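Local coordinates for phosphoserine phosphatase (Thermococcus onnurineus, PDB 4AP9), which probably hydrolyses L-phosphoserine to L-serine with the help of magnesium, as a member of the haloacid dehalogenase superfamily, at residues Ile14-Gly18 with Thr19-Phe23. Residues are numbered along the deposited sequence; the frame is centred on the assembly and turned at random.
Sequences IDIEG and TLTDF
T19 turns its hydroxyl back toward the end of the strand, where OG1 lies 2.6 Å from D15 O and also approaches I16 O. With chi1 at 63°, OG1 sits between its own backbone N and carbonyl carbon, and from there one proton can serve either carbonyl. Threonine suits the place because OG1 meets both carbonyls while its methyl branch CG2 lies against D15 O. I16 O accepts two backbone N-H groups: L20 N at 3.0 Å, in the carbonyl plane, and T19 N from above it. G18, with phi positive at 84°, lets the chain reverse where a CB would strike the preceding carbonyl, and its N bonds to T21 O. Beside this turn I14 and L20 cross at about a right angle, CG2 against CG, while I16 CG2 meets T21 CG2 obliquely at 3.7 Å. A chi1 of -177° swings T21 OG1 toward F23 N, whose bond it accepts in an ST turn; an alanine here would probably leave that N-H without its mate and open a gap beside I16 CG2. E17 uses both oxygens: a water donates to OE2 and F23 O, and OE1 bonds weakly to S102. The sequence is consistent with the HAD DxDxT motif, E17 standing where relatives have a second aspartate. This loop follows strand 11-15 of the Rossmannoid sheet: D15 forms a salt bridge with K141, I14 and L20 pack on helix 82-93, and I16 lies against strand 97-102.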
loop_
_atom_site.group_PDB
_atom_site.type_symbol
_atom_site.label_atom_id
_atom_site.label_comp_id
_atom_site.label_asym_id
_atom_site.label_seq_id
_atom_site.Cartn_x
_atom_site.Cartn_y
_atom_site.Cartn_z
ATOM N N ILE A 14 -20.415 -4.015 18.090
ATOM C CA ILE A 14 -21.101 -5.121 18.740
ATOM C C ILE A 14 -21.879 -5.962 17.735
ATOM O O ILE A 14 -22.779 -5.454 17.058
ATOM C CB ILE A 14 -22.092 -4.623 19.830
ATOM C CG1 ILE A 14 -21.375 -3.742 20.858
ATOM C CG2 ILE A 14 -22.775 -5.817 20.509
ATOM C CD1 ILE A 14 -22.317 -2.978 21.738
ATOM N N ASP A 15 -21.528 -7.245 17.637
ATOM C CA ASP A 15 -22.329 -8.203 16.882
ATOM C C ASP A 15 -23.517 -8.555 17.769
ATOM O O ASP A 15 -23.336 -9.147 18.829
ATOM C CB ASP A 15 -21.499 -9.443 16.549
ATOM C CG ASP A 15 -22.190 -10.370 15.567
ATOM O OD1 ASP A 15 -23.040 -9.891 14.793
ATOM O OD2 ASP A 15 -21.882 -11.585 15.569
ATOM N N ILE A 16 -24.718 -8.159 17.342
ATOM C CA ILE A 16 -25.920 -8.179 18.175
ATOM C C ILE A 16 -26.272 -9.556 18.734
ATOM O O ILE A 16 -26.512 -9.705 19.930
ATOM C CB ILE A 16 -27.125 -7.617 17.388
ATOM C CG1 ILE A 16 -26.884 -6.143 17.076
ATOM C CG2 ILE A 16 -28.421 -7.765 18.185
ATOM C CD1 ILE A 16 -27.900 -5.547 16.116
ATOM N N GLU A 17 -26.292 -10.564 17.883
ATOM C CA GLU A 17 -26.768 -11.875 18.323
ATOM C C GLU A 17 -25.813 -12.534 19.300
ATOM O O GLU A 17 -24.631 -12.687 19.021
ATOM C CB GLU A 17 -27.004 -12.788 17.124
ATOM C CG GLU A 17 -28.027 -12.244 16.147
ATOM C CD GLU A 17 -27.915 -12.903 14.783
ATOM O OE1 GLU A 17 -26.838 -12.806 14.153
ATOM O OE2 GLU A 17 -28.902 -13.519 14.340
ATOM N N GLY A 18 -26.336 -12.937 20.450
ATOM C CA GLY A 18 -25.515 -13.606 21.447
ATOM C C GLY A 18 -24.748 -12.641 22.335
ATOM O O GLY A 18 -24.011 -13.061 23.224
ATOM N N THR A 19 -24.912 -11.344 22.100
ATOM C CA THR A 19 -24.369 -10.346 23.008
ATOM C C THR A 19 -25.507 -9.538 23.614
ATOM O O THR A 19 -25.664 -9.519 24.836
ATOM C CB THR A 19 -23.382 -9.394 22.316
ATOM O OG1 THR A 19 -24.075 -8.658 21.300
ATOM C CG2 THR A 19 -22.217 -10.184 21.688
ATOM N N LEU A 20 -26.303 -8.887 22.759
ATOM C CA LEU A 20 -27.403 -8.044 23.229
ATOM C C LEU A 20 -28.744 -8.764 23.286
ATOM O O LEU A 20 -29.632 -8.359 24.043
ATOM C CB LEU A 20 -27.543 -6.793 22.356
ATOM C CG LEU A 20 -26.314 -5.894 22.182
ATOM C CD1 LEU A 20 -26.693 -4.665 21.364
ATOM C CD2 LEU A 20 -25.740 -5.484 23.538
ATOM N N THR A 21 -28.898 -9.817 22.489
ATOM C CA THR A 21 -30.147 -10.574 22.465
ATOM C C THR A 21 -29.875 -12.067 22.312
ATOM O O THR A 21 -28.896 -12.468 21.681
ATOM C CB THR A 21 -31.046 -10.119 21.314
ATOM O OG1 THR A 21 -32.282 -10.833 21.360
ATOM C CG2 THR A 21 -30.386 -10.387 19.977
ATOM N N ASP A 22 -30.723 -12.907 22.897
ATOM C CA ASP A 22 -30.593 -14.326 22.603
ATOM C C ASP A 22 -31.589 -14.782 21.542
ATOM O O ASP A 22 -31.720 -15.973 21.304
ATOM C CB ASP A 22 -30.659 -15.199 23.862
ATOM C CG ASP A 22 -31.868 -14.907 24.707
ATOM O OD1 ASP A 22 -31.894 -13.827 25.341
ATOM O OD2 ASP A 22 -32.787 -15.758 24.750
ATOM N N PHE A 23 -32.266 -13.832 20.896
ATOM C CA PHE A 23 -33.135 -14.171 19.767
ATOM C C PHE A 23 -32.335 -14.644 18.554
ATOM O O PHE A 23 -31.353 -14.017 18.146
ATOM C CB PHE A 23 -34.060 -13.014 19.365
ATOM C CG PHE A 23 -34.951 -13.353 18.202
ATOM C CD1 PHE A 23 -35.965 -14.285 18.345
ATOM C CD2 PHE A 23 -34.739 -12.781 16.954
ATOM C CE1 PHE A 23 -36.777 -14.625 17.271
ATOM C CE2 PHE A 23 -35.545 -13.123 15.872
ATOM C CZ PHE A 23 -36.569 -14.036 16.038
HETATM O O HOH W 1 -31.414 -13.473 15.128
#